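Local structure of oxalate--CoA ligase (Arabidopsis thaliana, 5IE2) at residues Ile208-Phe213 / Thr258-Ile263; His214-Leu219 / Ala317-Ser322; Phe284-Ser289 / Leu309-Met314. The protein belongs to the ANL superfamily of AMP-binding enzymes and binds adenosine-5'-triphosphate. All blocks are in the same frame, centred on the assembly; numbering follows the deposited sequence.

The three contacts lie close together in the core of the AMP-binding region, with centres 10 to 11 Å apart. All three reach one mixed sheet. Thr258 of contact 1 ties the group together: its OG1 is hydrogen-bonded to NE2 of His216 in contact 2 at 2.6 Å and to NH1 of Arg286 in contact 3 at 3.1 Å. Strands 308-314 and 319-323 join contacts 2 and 3, with Met321 N bound to Tyr312 O at 2.9 Å. Contacts 2 and 3 both touch the acetic acid molecule and supply residues of the ATP pocket. Contact 1 stands further back; the side chain of Val260 is about 8 Å from ATP.

Contact 1 of 3, residues Ile208-Phe213 / Thr258-Ile263; sequences IVLPLF and TAVPTI
Leu210 and Val260 touch with no aromatic ring between them. The one aromatic ring of the two segments, Phe213, stands aside from the interface. One of its faces takes CB of Pro211, which sits 3.4 Å above the plane and is offset toward the rim. The contact itself is made by branched aliphatic groups. With CG1 anti to the carbonyl carbon (chi1 -61°), the CG2 methyl of Val209 lies between the backbone N and the carbonyl carbon. Val209 CG2 rests 3.4 Å from Thr258 O and 3.8 Å from CB of Ala259. The same methyl approaches CG2 of Ile263. Leu210 reaches across with both methyls, and each has its own target. Leu210 CD1 lies against CA of Ala259 at 4.0 Å. Leu210 CD2 enters among Val260 and Ile263, 4.0 Å from CG1 of Val260 and 4.2 Å from CG1 of Ile263. The leucine and valine side chains cross at a slant. No direct hydrogen bond joins the segments. A water does this work instead: it accepts from Val209 N at 3.0 Å and donates to Thr258 O at 2.9 Å. Val260 N is buried here and has no polar partner in the model. Asn65 is hydrogen-bonded to Leu210 O and Leu212 N. The loop of residues 208-213 runs from strand 205-207, an outer strand of a four-stranded sheet, to helix 215-227. It packs where strand 256-259, an edge of the five-stranded sheet, passes through the N-cap residue Val260 into helix 261-273.

Contact 2 of 3, residues His214-Leu219 / Ala317-Ser322; sequences HVHGLL and ATHLMS. With ACY (acetic acid), chain E.
His319 packs its imidazole against Val215 and His216 in the first turn of helix 215-227. Its CG is anti to the backbone N (chi1 -167°), which carries the ring toward the helix. CA of His216 lies over one face, 3.7 Å from the ring centroid of His319, in a CH-pi contact. Val215 O is over a ring face as well. The imidazole of His216 is nearly parallel to that of His319, with planes at 28°. The two rings are slid apart and barely overlap, their centroids 4.9 Å from each other. Leu219, one turn further along the helix, packs against His319, with Leu219 CB 3.8 Å from His319 CB. Leu219 CG also meets the CG2 methyl of Thr318 at 3.9 Å, the two side chains crossing obliquely. Thr318 O, close to the same leucine, is hydrogen-bonded by Ser190 of helix 184-198. At the helix start His214 is the N-cap: His216 N donates to its ND1 at 3.0 Å, tilted 30° out of the ring plane. His214 NE2 is bonded to O2A of ATP. The acetic acid, probably from the crystallisation liquor, accepts from His319 ND1 through OXT at 2.7 Å. Arg286 NH1 engages His319 NE2. With both ring nitrogens bonded, the imidazole is fixed in rotation, and the acetic acid, probably as acetate, is held beside the ATP site.

Contact 3 of 3, residues Phe284-Ser289 / Leu309-Met314; sequences FIRSCS and LEAYAM. With ATP (adenosine-5'-triphosphate), chain C; ACY (acetic acid), chain E.
Phe284 and Leu309 meet in a beta-alpha-beta unit, in which strand 284-287 and strand 308-314 run parallel and helix 294-304 connects them. The two side chains cross at about a right angle, with Leu309 CD1 3.8 Å from Phe284 CB. Three backbone bonds set the register: Leu309 N to Ile285 O, Ser287 N to Leu309 O, and Ala311 N to Ser287 O. Arg286 pairs with Leu309 and Ser287 with Glu310, the first pair pointing to one face of the sheet and the second to the other. The arginine chain is extended from CG to NE, and it runs past Ala311, whose CB is 3.4 Å from Arg286 NH2. CB of Cys288 lies 3.7 Å above one face of the guanidinium, offset toward the rim, and Tyr198 OH is bonded to NE. Cys288 packs its SG on CB of Ala313 at 3.3 Å. On the sheet face of Ser287 and Glu310, Ser287 OG donates to a water at 2.8 Å, and this water donates to Glu310 OE2 at 3.0 Å. OE2 also receives the backbone N of Leu292. The second strand forms a wall of the ATP pocket. Tyr312 turns a ring edge to N7 and C2' of ATP, while its OH is bonded to Asp394. Glu310 is stretched beyond CG (chi2 179°), which carries its carboxylate to the adenine amino group. There ATP N6 makes two bonds, to Glu310 OE2 at 3.1 Å and to Ala311 O at 2.9 Å.

Contact 1 of 3, residues Ile208-Phe213 / Thr258-Ile263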
# COMPACT_ATOMS: atom_id res chain seq x y z
N ILE A 208 -0.29 -7.57 -9.95
CA ILE A 208 -0.73 -7.06 -8.63
C ILE A 208 -0.71 -8.19 -7.60
O ILE A 208 -1.40 -9.23 -7.78
CB ILE A 208 -2.16 -6.47 -8.69
CG1 ILE A 208 -2.25 -5.36 -9.75
CG2 ILE A 208 -2.60 -5.99 -7.27
CD1 ILE A 208 -1.42 -4.14 -9.38
N VAL A 209 0.04 -8.00 -6.52
CA VAL A 209 0.16 -9.00 -5.47
C VAL A 209 -0.28 -8.46 -4.11
O VAL A 209 -0.04 -9.12 -3.07
CB VAL A 209 1.61 -9.55 -5.35
CG1 VAL A 209 2.05 -10.25 -6.71
CG2 VAL A 209 2.63 -8.43 -4.94
N LEU A 210 -0.92 -7.29 -4.10
CA LEU A 210 -1.39 -6.70 -2.85
C LEU A 210 -2.86 -6.34 -2.94
O LEU A 210 -3.32 -6.04 -4.03
CB LEU A 210 -0.60 -5.38 -2.56
CG LEU A 210 0.94 -5.49 -2.38
CD1 LEU A 210 1.56 -4.09 -2.32
CD2 LEU A 210 1.30 -6.27 -1.10
N PRO A 211 -3.57 -6.23 -1.79
CA PRO A 211 -4.99 -5.82 -1.88
C PRO A 211 -5.21 -4.43 -2.46
O PRO A 211 -4.51 -3.50 -2.09
CB PRO A 211 -5.49 -5.86 -0.41
CG PRO A 211 -4.24 -5.90 0.44
CD PRO A 211 -3.16 -6.53 -0.40
N LEU A 212 -6.17 -4.30 -3.38
CA LEU A 212 -6.44 -3.00 -3.98
C LEU A 212 -7.31 -2.11 -3.10
O LEU A 212 -7.61 -1.00 -3.50
CB LEU A 212 -7.10 -3.17 -5.36
CG LEU A 212 -6.15 -3.87 -6.35
CD1 LEU A 212 -6.90 -4.23 -7.67
CD2 LEU A 212 -4.97 -2.96 -6.71
N PHE A 213 -7.66 -2.57 -1.88
CA PHE A 213 -8.36 -1.69 -0.94
C PHE A 213 -7.38 -0.96 0.02
O PHE A 213 -7.82 -0.26 0.94
CB PHE A 213 -9.46 -2.44 -0.14
CG PHE A 213 -8.97 -3.69 0.58
CD1 PHE A 213 -8.29 -3.60 1.80
CD2 PHE A 213 -9.20 -4.94 0.05
CE1 PHE A 213 -7.81 -4.74 2.46
CE2 PHE A 213 -8.76 -6.12 0.73
CZ PHE A 213 -8.06 -6.00 1.92
N THR A 258 5.76 -4.54 -7.24
CA THR A 258 5.91 -3.89 -5.94
C THR A 258 5.21 -4.75 -4.90
O THR A 258 4.13 -5.35 -5.18
CB THR A 258 5.33 -2.44 -5.98
OG1 THR A 258 5.58 -1.81 -4.72
CG2 THR A 258 3.81 -2.44 -6.24
N ALA A 259 5.80 -4.83 -3.70
CA ALA A 259 5.19 -5.64 -2.66
C ALA A 259 5.67 -5.13 -1.33
O ALA A 259 6.56 -4.26 -1.26
CB ALA A 259 5.52 -7.13 -2.83
N VAL A 260 5.09 -5.65 -0.27
CA VAL A 260 5.58 -5.34 1.09
C VAL A 260 6.61 -6.42 1.53
O VAL A 260 6.61 -7.55 0.99
CB VAL A 260 4.41 -5.26 2.09
CG1 VAL A 260 3.39 -4.18 1.62
CG2 VAL A 260 3.71 -6.67 2.21
N PRO A 261 7.45 -6.12 2.53
CA PRO A 261 8.47 -7.12 2.90
C PRO A 261 7.92 -8.53 3.22
O PRO A 261 8.56 -9.51 2.83
CB PRO A 261 9.10 -6.52 4.16
CG PRO A 261 9.07 -5.00 3.85
CD PRO A 261 7.67 -4.82 3.20
N THR A 262 6.77 -8.68 3.86
CA THR A 262 6.32 -10.04 4.18
C THR A 262 5.98 -10.84 2.88
O THR A 262 6.21 -12.07 2.80
CB THR A 262 5.12 -10.05 5.12
OG1 THR A 262 4.06 -9.28 4.55
CG2 THR A 262 5.54 -9.46 6.51
N ILE A 263 5.47 -10.13 1.87
CA ILE A 263 5.21 -10.80 0.60
C ILE A 263 6.51 -11.13 -0.14
O ILE A 263 6.67 -12.26 -0.68
CB ILE A 263 4.26 -9.95 -0.29
CG1 ILE A 263 2.86 -9.88 0.33
CG2 ILE A 263 4.20 -10.49 -1.73
CD1 ILE A 263 2.14 -11.26 0.41
O HOH W 1 1.48 -5.36 -6.30

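Contact 2 of 3, residues His214-Leu219 / Ala317-Ser322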
# COMPACT_ATOMS: atom_id res chain seq x y z
N HIS A 214 -6.07 -1.12 -0.19
CA HIS A 214 -5.04 -0.31 0.55
C HIS A 214 -4.28 0.52 -0.52
O HIS A 214 -4.23 0.11 -1.70
CB HIS A 214 -4.09 -1.24 1.36
CG HIS A 214 -2.96 -0.53 2.06
ND1 HIS A 214 -1.78 -0.15 1.42
CD2 HIS A 214 -2.84 -0.10 3.34
CE1 HIS A 214 -1.00 0.49 2.27
NE2 HIS A 214 -1.61 0.53 3.45
N VAL A 215 -3.74 1.68 -0.15
CA VAL A 215 -3.14 2.57 -1.18
C VAL A 215 -1.91 2.04 -1.85
O VAL A 215 -1.57 2.54 -2.90
CB VAL A 215 -2.68 3.97 -0.64
CG1 VAL A 215 -3.85 4.91 -0.46
CG2 VAL A 215 -1.87 3.78 0.63
N HIS A 216 -1.17 1.09 -1.26
CA HIS A 216 0.07 0.64 -1.93
C HIS A 216 -0.29 -0.07 -3.26
O HIS A 216 0.15 0.34 -4.36
CB HIS A 216 0.88 -0.27 -0.99
CG HIS A 216 2.17 -0.81 -1.56
ND1 HIS A 216 3.13 -1.41 -0.76
CD2 HIS A 216 2.62 -0.94 -2.83
CE1 HIS A 216 4.13 -1.83 -1.52
NE2 HIS A 216 3.84 -1.58 -2.78
N GLY A 217 -1.07 -1.14 -3.18
CA GLY A 217 -1.44 -1.82 -4.43
C GLY A 217 -2.27 -0.93 -5.33
O GLY A 217 -2.10 -0.92 -6.56
N LEU A 218 -3.18 -0.14 -4.74
CA LEU A 218 -4.06 0.71 -5.55
C LEU A 218 -3.29 1.80 -6.30
O LEU A 218 -3.46 1.94 -7.52
CB LEU A 218 -5.10 1.38 -4.66
CG LEU A 218 -6.18 2.24 -5.27
CD1 LEU A 218 -6.98 1.34 -6.25
CD2 LEU A 218 -7.12 2.78 -4.17
N LEU A 219 -2.48 2.62 -5.59
CA LEU A 219 -1.77 3.75 -6.24
C LEU A 219 -0.58 3.31 -7.07
O LEU A 219 -0.38 3.78 -8.19
CB LEU A 219 -1.26 4.80 -5.20
CG LEU A 219 -2.24 5.94 -4.97
CD1 LEU A 219 -2.35 6.87 -6.23
CD2 LEU A 219 -3.66 5.42 -4.53
N ALA A 317 -0.54 10.50 2.65
CA ALA A 317 0.26 11.07 1.55
C ALA A 317 -0.22 10.52 0.20
O ALA A 317 0.49 10.65 -0.79
CB ALA A 317 1.78 10.70 1.78
N THR A 318 -1.38 9.87 0.16
CA THR A 318 -1.83 9.14 -1.06
C THR A 318 -0.65 8.21 -1.51
O THR A 318 -0.25 8.18 -2.67
CB THR A 318 -2.29 10.13 -2.20
OG1 THR A 318 -3.18 11.06 -1.58
CG2 THR A 318 -3.10 9.40 -3.30
N HIS A 319 -0.14 7.46 -0.55
CA HIS A 319 0.97 6.52 -0.75
C HIS A 319 2.34 7.27 -0.78
O HIS A 319 2.80 7.75 0.26
CB HIS A 319 0.74 5.63 -2.02
CG HIS A 319 1.68 4.45 -2.11
ND1 HIS A 319 1.88 3.57 -1.07
CD2 HIS A 319 2.51 4.05 -3.12
CE1 HIS A 319 2.80 2.67 -1.43
NE2 HIS A 319 3.20 2.94 -2.66
N LEU A 320 2.99 7.36 -1.94
CA LEU A 320 4.43 7.66 -2.00
C LEU A 320 4.85 9.01 -1.34
O LEU A 320 4.29 10.09 -1.67
CB LEU A 320 4.86 7.67 -3.47
CG LEU A 320 6.35 8.02 -3.71
CD1 LEU A 320 7.21 6.93 -3.17
CD2 LEU A 320 6.55 8.21 -5.23
N MET A 321 5.85 8.93 -0.46
CA MET A 321 6.54 10.11 0.04
C MET A 321 8.00 10.15 -0.49
O MET A 321 8.43 11.15 -1.11
CB MET A 321 6.55 10.12 1.58
CG MET A 321 5.11 10.41 2.12
SD MET A 321 5.10 10.33 3.93
CE MET A 321 5.14 8.52 4.18
N SER A 322 8.74 9.06 -0.27
CA SER A 322 10.13 9.05 -0.73
C SER A 322 10.47 7.71 -1.37
O SER A 322 9.86 6.67 -1.07
CB SER A 322 11.16 9.35 0.42
OG SER A 322 11.23 8.26 1.37
C ACY E . 1.80 2.57 2.12
O ACY E . 2.56 1.74 1.49
OXT ACY E . 1.27 3.60 1.60
CH3 ACY E . 1.57 2.34 3.59

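Contact 3 of 3, residues Phe284-Ser289 / Leu309-Met314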
# COMPACT_ATOMS: atom_id res chain seq x y z
N PHE A 284 13.17 -3.39 -12.22
CA PHE A 284 13.37 -3.20 -10.78
C PHE A 284 12.31 -3.96 -10.01
O PHE A 284 11.28 -4.39 -10.55
CB PHE A 284 13.32 -1.69 -10.37
CG PHE A 284 11.96 -1.06 -10.57
CD1 PHE A 284 11.03 -0.97 -9.54
CD2 PHE A 284 11.61 -0.56 -11.82
CE1 PHE A 284 9.79 -0.38 -9.75
CE2 PHE A 284 10.38 0.04 -12.03
CZ PHE A 284 9.46 0.13 -11.01
N ILE A 285 12.57 -4.12 -8.72
CA ILE A 285 11.62 -4.71 -7.80
C ILE A 285 11.44 -3.66 -6.72
O ILE A 285 12.42 -3.11 -6.28
CB ILE A 285 12.13 -6.04 -7.21
CG1 ILE A 285 12.08 -7.14 -8.30
CG2 ILE A 285 11.27 -6.48 -5.95
CD1 ILE A 285 12.88 -8.44 -7.85
N ARG A 286 10.20 -3.38 -6.34
CA ARG A 286 9.97 -2.34 -5.35
C ARG A 286 9.46 -2.91 -4.02
O ARG A 286 8.71 -3.90 -4.00
CB ARG A 286 8.97 -1.32 -5.95
CG ARG A 286 8.65 -0.13 -4.99
CD ARG A 286 7.65 0.77 -5.72
NE ARG A 286 7.31 1.96 -4.93
CZ ARG A 286 6.20 2.13 -4.22
NH1 ARG A 286 5.25 1.18 -4.10
NH2 ARG A 286 6.02 3.30 -3.59
N SER A 287 9.87 -2.26 -2.90
CA SER A 287 9.35 -2.63 -1.60
C SER A 287 8.86 -1.37 -0.88
O SER A 287 9.46 -0.35 -1.05
CB SER A 287 10.45 -3.34 -0.77
OG SER A 287 9.97 -3.76 0.52
N CYS A 288 7.75 -1.44 -0.15
CA CYS A 288 7.23 -0.26 0.56
C CYS A 288 6.37 -0.74 1.72
O CYS A 288 6.09 -1.96 1.80
CB CYS A 288 6.44 0.65 -0.43
SG CYS A 288 6.05 2.27 0.23
N SER A 289 5.99 0.18 2.61
CA SER A 289 4.93 0.04 3.66
C SER A 289 5.45 -0.43 5.02
O SER A 289 4.77 -0.21 6.02
CB SER A 289 3.77 -0.91 3.28
OG SER A 289 3.19 -0.54 2.01
N LEU A 309 14.38 -1.45 -4.98
CA LEU A 309 14.23 -0.04 -4.60
C LEU A 309 13.18 0.08 -3.51
O LEU A 309 11.99 -0.24 -3.73
CB LEU A 309 13.82 0.80 -5.81
CG LEU A 309 14.66 0.53 -7.08
CD1 LEU A 309 14.11 1.40 -8.25
CD2 LEU A 309 16.17 0.86 -6.80
N GLU A 310 13.61 0.53 -2.34
CA GLU A 310 12.70 0.72 -1.23
C GLU A 310 12.11 2.13 -1.21
O GLU A 310 12.81 3.12 -1.47
CB GLU A 310 13.44 0.47 0.10
CG GLU A 310 12.46 0.37 1.27
CD GLU A 310 13.10 0.09 2.61
OE1 GLU A 310 14.35 0.13 2.74
OE2 GLU A 310 12.32 -0.16 3.57
N ALA A 311 10.82 2.19 -0.94
CA ALA A 311 10.10 3.47 -0.86
C ALA A 311 9.44 3.58 0.53
O ALA A 311 9.26 2.57 1.20
CB ALA A 311 9.03 3.57 -1.94
N TYR A 312 9.03 4.80 0.88
CA TYR A 312 8.33 5.12 2.13
C TYR A 312 7.01 5.81 1.76
O TYR A 312 6.99 6.68 0.89
CB TYR A 312 9.24 6.02 2.96
CG TYR A 312 8.63 6.82 4.11
CD1 TYR A 312 7.91 6.19 5.13
CD2 TYR A 312 8.90 8.18 4.23
CE1 TYR A 312 7.40 6.94 6.26
CE2 TYR A 312 8.43 8.91 5.32
CZ TYR A 312 7.68 8.30 6.31
OH TYR A 312 7.21 9.07 7.35
N ALA A 313 5.92 5.36 2.36
CA ALA A 313 4.59 5.79 1.93
C ALA A 313 3.57 5.70 3.05
O ALA A 313 3.79 5.02 4.00
CB ALA A 313 4.09 4.93 0.74
N MET A 314 2.46 6.44 2.93
CA MET A 314 1.40 6.32 3.94
C MET A 314 0.09 6.77 3.35
O MET A 314 0.04 7.49 2.34
CB MET A 314 1.77 7.14 5.21
CG MET A 314 1.72 8.67 5.02
SD MET A 314 2.49 9.49 6.46
CE MET A 314 1.61 8.81 7.88
PG ATP C . -2.21 3.81 11.60
O1G ATP C . -1.32 3.79 12.85
O2G ATP C . -3.64 3.49 11.89
O3G ATP C . -2.07 5.13 10.84
PB ATP C . -0.39 2.71 9.66
O1B ATP C . 0.25 1.35 9.51
O2B ATP C . 0.41 3.88 10.11
O3B ATP C . -1.73 2.62 10.59
PA ATP C . -0.41 3.06 6.72
O1A ATP C . -0.74 4.43 6.14
O2A ATP C . -0.89 1.84 6.05
O3A ATP C . -1.06 3.03 8.20
O5' ATP C . 1.16 3.00 7.01
C5' ATP C . 2.06 4.12 6.85
C4' ATP C . 3.22 3.89 7.84
O4' ATP C . 3.99 2.76 7.40
C3' ATP C . 4.23 4.99 7.80
O3' ATP C . 3.80 6.08 8.62
C2' ATP C . 5.48 4.32 8.35
O2' ATP C . 5.34 4.17 9.77
C1' ATP C . 5.34 2.95 7.77
N9 ATP C . 6.17 2.75 6.56
C8 ATP C . 5.82 2.90 5.27
N7 ATP C . 6.89 2.59 4.47
C5 ATP C . 7.91 2.23 5.31
C6 ATP C . 9.31 1.77 5.12
N6 ATP C . 9.81 1.58 3.85
N1 ATP C . 10.02 1.49 6.24
C2 ATP C . 9.49 1.63 7.48
N3 ATP C . 8.23 2.05 7.73
C4 ATP C . 7.43 2.34 6.66
C ACY E . 1.80 2.57 2.12
O ACY E . 2.56 1.74 1.49
OXT ACY E . 1.27 3.60 1.60
CH3 ACY E . 1.57 2.34 3.59
O HOH W 2 10.05 -1.60 2.25